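Local coordinates for protein alanine dehydrogenase/pyridine nucleotide transhydrogenase (Mycobacterium smegmatis str. MC2 155, PDB 3P2Y) that probably catalyses transhydrogenation between NADH and NADP, coupled to proton movement across the membrane, as the alpha 1 subunit of a pyridine nucleotide transhydrogenase, at residues A[214-217]-A[218-221]; A[148-151]-A[152-156]; A[311-315]-A[316-320]. One frame throughout, in Å; residues are numbered along the deposited sequence.

Contact 1: residues A[214-217]-A[218-221]; sequences DVRP and EVAE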
loop_
_atom_site.group_PDB
_atom_site.type_symbol
_atom_site.label_atom_id
_atom_site.label_comp_id
_atom_site.label_asym_id
_atom_site.label_seq_id
_atom_site.Cartn_x
_atom_site.Cartn_y
_atom_site.Cartn_z
ATOM N N ASP A 214 13.767 7.674 -19.567
ATOM C CA ASP A 214 13.574 6.592 -20.545
ATOM C C ASP A 214 14.629 6.786 -21.641
ATOM O O ASP A 214 14.990 7.926 -21.957
ATOM C CB ASP A 214 12.157 6.642 -21.125
ATOM C CG ASP A 214 11.790 5.373 -21.906
ATOM O OD1 ASP A 214 12.289 5.162 -23.047
ATOM O OD2 ASP A 214 10.968 4.580 -21.396
ATOM N N VAL A 215 15.152 5.685 -22.181
ATOM C CA VAL A 215 16.125 5.783 -23.289
ATOM C C VAL A 215 15.532 6.369 -24.572
ATOM O O VAL A 215 16.277 6.870 -25.431
ATOM C CB VAL A 215 16.819 4.437 -23.615
ATOM C CG1 VAL A 215 17.737 4.006 -22.475
ATOM C CG2 VAL A 215 15.804 3.362 -23.996
ATOM N N ARG A 216 14.213 6.315 -24.711
ATOM C CA ARG A 216 13.538 6.919 -25.866
ATOM C C ARG A 216 13.230 8.396 -25.641
ATOM O O ARG A 216 12.391 8.733 -24.814
ATOM C CB ARG A 216 12.254 6.159 -26.143
ATOM C CG ARG A 216 12.486 4.687 -26.377
ATOM C CD ARG A 216 11.182 3.924 -26.299
ATOM N NE ARG A 216 10.604 4.007 -24.953
ATOM C CZ ARG A 216 9.390 3.557 -24.638
ATOM N NH1 ARG A 216 8.635 2.984 -25.575
ATOM N NH2 ARG A 216 8.931 3.677 -23.393
ATOM N N PRO A 217 13.889 9.300 -26.394
ATOM C CA PRO A 217 13.701 10.744 -26.142
ATOM C C PRO A 217 12.263 11.246 -26.314
ATOM O O PRO A 217 11.865 12.179 -25.630
ATOM C CB PRO A 217 14.637 11.406 -27.167
ATOM C CG PRO A 217 14.804 10.362 -28.251
ATOM C CD PRO A 217 14.848 9.053 -27.493
ATOM N N GLU A 218 11.480 10.620 -27.185
ATOM C CA GLU A 218 10.138 11.111 -27.478
ATOM C C GLU A 218 9.195 10.961 -26.276
ATOM O O GLU A 218 8.107 11.546 -26.243
ATOM C CB GLU A 218 9.560 10.469 -28.767
ATOM C CG GLU A 218 9.248 8.979 -28.666
ATOM C CD GLU A 218 10.448 8.064 -28.930
ATOM O OE1 GLU A 218 11.632 8.535 -28.956
ATOM O OE2 GLU A 218 10.186 6.844 -29.087
ATOM N N VAL A 219 9.640 10.205 -25.271
ATOM C CA VAL A 219 8.819 9.962 -24.088
ATOM C C VAL A 219 8.813 11.191 -23.152
ATOM O O VAL A 219 7.969 11.276 -22.251
ATOM C CB VAL A 219 9.265 8.621 -23.418
ATOM C CG1 VAL A 219 8.783 8.474 -21.983
ATOM C CG2 VAL A 219 8.768 7.435 -24.299
ATOM N N ALA A 220 9.697 12.156 -23.429
ATOM C CA ALA A 220 9.837 13.365 -22.585
ATOM C C ALA A 220 8.519 14.082 -22.408
ATOM O O ALA A 220 8.154 14.492 -21.292
ATOM C CB ALA A 220 10.908 14.322 -23.163
ATOM N N GLU A 221 7.781 14.239 -23.509
ATOM C CA GLU A 221 6.479 14.891 -23.459
ATOM C C GLU A 221 5.508 14.179 -22.539
ATOM O O GLU A 221 4.778 14.820 -21.798
ATOM C CB GLU A 221 5.868 15.000 -24.861
ATOM C CG GLU A 221 6.470 16.147 -25.706
ATOM C CD GLU A 221 7.649 15.738 -26.591
ATOM O OE1 GLU A 221 8.479 14.840 -26.216
ATOM O OE2 GLU A 221 7.753 16.330 -27.700
#
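V219 N bonds back to R216 O (3.2 Å) and A220 N to P217 O (3.1 Å), two successive i to i+3 backbone bonds that coil the chain tightly between strand 209-213 and helix 220-225. Across this turn the side chain of V219 folds back on the first half: its CG1 packs on D214 CB at 3.9 Å, while CG2 lies over one face of the R216 guanidinium, offset toward its rim. That guanidinium is held from its edge by D214, whose carboxylate it grips side-on: R216 NE reaches D214 OD1 at 2.8 Å and R216 NH2 reaches D214 OD2 at 3.0 Å. A bend at chi3 (-64°) swings the arginine end back to the aspartate. D214 OD1 also accepts the backbone N of R216 (2.8 Å) on its anti lone pair, and OD2 takes the N-H of V192, so four N-H groups from R216 and V192 hold the carboxylate. E218, bent at chi2, brings OE1 to P217 CD (3.6 Å) and OE2 to R216 CB (3.7 Å). An Asx turn at D214 thus follows the second strand of a Rossmann-type fold, with D214 touching the probable GxGxxG loop.

Contact 2: residues A[148-151]-A[152-156]; sequences ALSS and QANVA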
loop_
_atom_site.group_PDB
_atom_site.type_symbol
_atom_site.label_atom_id
_atom_site.label_comp_id
_atom_site.label_asym_id
_atom_site.label_seq_id
_atom_site.Cartn_x
_atom_site.Cartn_y
_atom_site.Cartn_z
ATOM N N ALA A 148 -4.205 -5.531 -24.202
ATOM C CA ALA A 148 -4.115 -6.133 -22.860
ATOM C C ALA A 148 -2.786 -5.889 -22.141
ATOM O O ALA A 148 -2.749 -5.743 -20.908
ATOM C CB ALA A 148 -4.406 -7.652 -22.956
ATOM N N LEU A 149 -1.677 -5.913 -22.877
ATOM C CA LEU A 149 -0.403 -5.579 -22.244
ATOM C C LEU A 149 -0.496 -4.195 -21.561
ATOM O O LEU A 149 -0.069 -4.053 -20.400
ATOM C CB LEU A 149 0.780 -5.662 -23.243
ATOM C CG LEU A 149 1.161 -7.094 -23.658
ATOM C CD1 LEU A 149 2.109 -7.017 -24.865
ATOM C CD2 LEU A 149 1.738 -7.943 -22.493
ATOM N N SER A 150 -1.105 -3.212 -22.232
ATOM C CA SER A 150 -1.236 -1.857 -21.670
ATOM C C SER A 150 -2.198 -1.801 -20.479
ATOM O O SER A 150 -1.914 -1.161 -19.459
ATOM C CB SER A 150 -1.683 -0.870 -22.759
ATOM O OG SER A 150 -2.070 0.372 -22.220
ATOM N N SER A 151 -3.352 -2.463 -20.590
ATOM C CA SER A 151 -4.305 -2.344 -19.457
ATOM C C SER A 151 -3.717 -2.950 -18.184
ATOM O O SER A 151 -3.869 -2.388 -17.098
ATOM C CB SER A 151 -5.684 -2.960 -19.772
ATOM O OG SER A 151 -5.636 -4.375 -19.907
ATOM N N GLN A 152 -3.040 -4.089 -18.332
ATOM C CA GLN A 152 -2.393 -4.739 -17.182
ATOM C C GLN A 152 -1.219 -3.921 -16.657
ATOM O O GLN A 152 -0.985 -3.853 -15.425
ATOM C CB GLN A 152 -1.987 -6.182 -17.502
ATOM C CG GLN A 152 -3.205 -7.023 -17.977
ATOM C CD GLN A 152 -4.412 -6.933 -17.020
ATOM O OE1 GLN A 152 -4.410 -7.561 -15.977
ATOM N NE2 GLN A 152 -5.446 -6.169 -17.393
ATOM N N ALA A 153 -0.491 -3.287 -17.573
ATOM C CA ALA A 153 0.652 -2.450 -17.162
ATOM C C ALA A 153 0.163 -1.217 -16.403
ATOM O O ALA A 153 0.841 -0.763 -15.463
ATOM C CB ALA A 153 1.488 -2.045 -18.417
ATOM N N ASN A 154 -0.997 -0.663 -16.787
ATOM C CA ASN A 154 -1.597 0.457 -16.018
ATOM C C ASN A 154 -1.858 0.053 -14.588
ATOM O O ASN A 154 -1.533 0.792 -13.653
ATOM C CB ASN A 154 -2.924 0.935 -16.626
ATOM C CG ASN A 154 -2.782 2.181 -17.430
ATOM O OD1 ASN A 154 -2.207 3.185 -16.969
ATOM N ND2 ASN A 154 -3.355 2.163 -18.655
ATOM N N VAL A 155 -2.447 -1.127 -14.404
ATOM C CA VAL A 155 -2.680 -1.601 -13.033
ATOM C C VAL A 155 -1.330 -1.759 -12.298
ATOM O O VAL A 155 -1.216 -1.385 -11.121
ATOM C CB VAL A 155 -3.456 -2.933 -12.998
ATOM C CG1 VAL A 155 -3.582 -3.445 -11.521
ATOM C CG2 VAL A 155 -4.872 -2.747 -13.645
ATOM N N ALA A 156 -0.348 -2.341 -12.982
ATOM C CA ALA A 156 0.929 -2.639 -12.349
ATOM C C ALA A 156 1.637 -1.358 -11.910
ATOM O O ALA A 156 2.160 -1.316 -10.790
ATOM C CB ALA A 156 1.821 -3.482 -13.264
HETATM O O HOH W 1 -5.015 0.690 -21.093
#
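Successive turns at the start of helix 148-167 meet in this local, intrahelical contact, near the centre of the chain, where the helix packs against helices 194-206 and 336-354. Four i to i+4 backbone bonds join the turns, from Q152 N to A148 O (3.1 Å) through V155 N to S151 O (3.3 Å). Beside them runs a side-chain bond between neighbours: Q152 NE2 points at S151 OG, 3.1 Å away and nearly straight at 169°, with the oxygen in the amide plane. Q152 is bent at chi2 (-51°), which folds its amide back beside the serine, and its CG rests 3.2 Å from A148 O. S151 OG sits between its own backbone N and carbonyl carbon (chi1 68°). N154 OD1 is bonded to Q198. A153 meets V194 and A195 of helix 194-206, and S151 packs on A179 of the second subunit. The buried Q152 amide is engaged at both ends: NE2 donates to S151 OG and A339 O, and OE1 accepts from R37, which fixes the amide's flip. S151 OG, accepting from NE2, would pass its own proton to N346 OD1.

Contact 3: residues A[311-315]-A[316-320]; sequences LTEPG and RTIVH. With EDO (1,2-ethanediol), chain F.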
loop_
_atom_site.group_PDB
_atom_site.type_symbol
_atom_site.label_atom_id
_atom_site.label_comp_id
_atom_site.label_asym_id
_atom_site.label_seq_id
_atom_site.Cartn_x
_atom_site.Cartn_y
_atom_site.Cartn_z
ATOM N N LEU A 311 20.598 -6.269 -7.482
ATOM C CA LEU A 311 20.400 -6.911 -6.184
ATOM C C LEU A 311 19.004 -7.531 -6.039
ATOM O O LEU A 311 18.674 -8.099 -5.001
ATOM C CB LEU A 311 20.684 -5.911 -5.063
ATOM C CG LEU A 311 22.114 -5.352 -5.054
ATOM C CD1 LEU A 311 22.226 -4.154 -4.125
ATOM C CD2 LEU A 311 23.119 -6.456 -4.661
ATOM N N THR A 312 18.189 -7.410 -7.084
ATOM C CA THR A 312 16.830 -7.947 -7.035
ATOM C C THR A 312 16.779 -9.447 -6.827
ATOM O O THR A 312 17.492 -10.212 -7.501
ATOM C CB THR A 312 16.044 -7.544 -8.301
ATOM O OG1 THR A 312 15.711 -6.170 -8.175
ATOM C CG2 THR A 312 14.771 -8.380 -8.496
ATOM N N GLU A 313 15.947 -9.856 -5.876
ATOM C CA GLU A 313 15.588 -11.263 -5.703
ATOM C C GLU A 313 14.126 -11.430 -6.135
ATOM O O GLU A 313 13.213 -11.018 -5.405
ATOM C CB GLU A 313 15.811 -11.682 -4.249
ATOM C CG GLU A 313 17.289 -11.586 -3.837
ATOM C CD GLU A 313 17.537 -11.946 -2.378
ATOM O OE1 GLU A 313 16.760 -12.761 -1.835
ATOM O OE2 GLU A 313 18.521 -11.415 -1.782
ATOM N N PRO A 314 13.894 -12.019 -7.330
ATOM C CA PRO A 314 12.538 -12.108 -7.917
ATOM C C PRO A 314 11.478 -12.678 -6.957
ATOM O O PRO A 314 11.720 -13.707 -6.277
ATOM C CB PRO A 314 12.747 -13.016 -9.149
ATOM C CG PRO A 314 14.174 -12.746 -9.556
ATOM C CD PRO A 314 14.926 -12.542 -8.255
ATOM N N GLY A 315 10.357 -11.973 -6.824
ATOM C CA GLY A 315 9.263 -12.396 -5.951
ATOM C C GLY A 315 9.488 -12.204 -4.452
ATOM O O GLY A 315 8.685 -12.663 -3.655
ATOM N N ARG A 316 10.581 -11.549 -4.070
ATOM C CA ARG A 316 10.871 -11.321 -2.666
ATOM C C ARG A 316 11.125 -9.839 -2.374
ATOM O O ARG A 316 11.395 -9.054 -3.276
ATOM C CB ARG A 316 12.115 -12.130 -2.255
ATOM C CG ARG A 316 11.991 -13.673 -2.465
ATOM C CD ARG A 316 11.681 -14.353 -1.167
ATOM N NE ARG A 316 11.592 -15.827 -1.246
ATOM C CZ ARG A 316 12.244 -16.685 -0.452
ATOM N NH1 ARG A 316 13.103 -16.272 0.476
ATOM N NH2 ARG A 316 12.032 -17.985 -0.594
ATOM N N THR A 317 11.070 -9.495 -1.093
ATOM C CA THR A 317 11.450 -8.151 -0.621
ATOM C C THR A 317 12.621 -8.356 0.330
ATOM O O THR A 317 12.490 -9.108 1.319
ATOM C CB THR A 317 10.290 -7.499 0.114
ATOM O OG1 THR A 317 9.163 -7.396 -0.768
ATOM C CG2 THR A 317 10.678 -6.080 0.684
ATOM N N ILE A 318 13.741 -7.705 0.033
ATOM C CA ILE A 318 14.961 -7.836 0.833
ATOM C C ILE A 318 15.505 -6.471 1.206
ATOM O O ILE A 318 15.080 -5.456 0.646
ATOM C CB ILE A 318 16.049 -8.683 0.117
ATOM C CG1 ILE A 318 16.469 -8.107 -1.259
ATOM C CG2 ILE A 318 15.566 -10.147 -0.029
ATOM C CD1 ILE A 318 17.664 -7.132 -1.189
ATOM N N VAL A 319 16.434 -6.439 2.155
ATOM C CA VAL A 319 17.066 -5.180 2.535
ATOM C C VAL A 319 18.565 -5.305 2.288
ATOM O O VAL A 319 19.184 -6.327 2.658
ATOM C CB VAL A 319 16.749 -4.785 4.021
ATOM C CG1 VAL A 319 17.524 -3.530 4.436
ATOM C CG2 VAL A 319 15.232 -4.536 4.228
ATOM N N HIS A 320 19.140 -4.290 1.649
ATOM C CA HIS A 320 20.564 -4.270 1.355
ATOM C C HIS A 320 21.137 -2.921 1.802
ATOM O O HIS A 320 20.787 -1.883 1.251
ATOM C CB HIS A 320 20.780 -4.538 -0.142
ATOM C CG HIS A 320 22.215 -4.670 -0.532
ATOM N ND1 HIS A 320 22.895 -5.871 -0.477
ATOM C CD2 HIS A 320 23.101 -3.753 -0.986
ATOM C CE1 HIS A 320 24.144 -5.684 -0.872
ATOM N NE2 HIS A 320 24.295 -4.409 -1.185
HETATM C C1 EDO F . 7.724 -9.033 -3.474
HETATM O O1 EDO F . 7.609 -9.766 -2.233
HETATM C C2 EDO F . 6.597 -8.002 -3.522
HETATM O O2 EDO F . 5.348 -8.684 -3.277
HETATM O O HOH W 2 14.029 -8.209 -4.406
#
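L311 lays its CD1 methyl over one face of the H320 imidazole, a CH-pi contact with CD1 3.6 Å from the ring centroid and 23° off the ring normal. The methyl is displaced toward the rim, nearest H320 CD2 at 3.3 Å. This pair lies at the open end of a hairpin-like reversal whose bend is a type II beta turn from E313 to R316, closed by R316 N to E313 O (3.0 Å); G315 supplies the positive phi (75°) of that turn. The returning residues form strand 317-320, which pairs antiparallel with 323-326 at the margin of the mixed sheet in the C-terminal domain. Midway, the E313 side chain, extended beyond CG, crosses I318 at about a right angle and sets OE1 3.4 Å from I318 CG2. With chi1 at 59°, I318 sets CG2 nearest the carboxylate and CG1 next to it. A water accepts from E313 N (2.9 Å) and lies 3.0 Å from R316 O, to which it can donate. A286 and A289 of helix 286-290 pack on L311, with T290 on H320. At the turn, an ethanediol, probably from the crystallisation liquor, sets its O1 3.2 Å from T317 OG1.

None of the three contacts touches another. Contact 2 lies about 4 Å from the chain centre, in helix 148-167, whereas the centres of contacts 1 and 3 lie about 21 and 20 Å out, both in the C-terminal domain. Centre to centre, contact 2 is about 19 Å from contact 1 and 23 Å from contact 3, while contacts 1 and 3 are about 28 Å apart. The latter two belong to one mixed sheet: contact 1 follows its strand 209-213, contact 3 includes its outermost strand 317-320. All lie away from the calcium-binding residues, such as D352 and L355; only D214 of contact 1 touches the probable nucleotide-binding GxGxxG loop, which A153 of contact 2 approaches without touching.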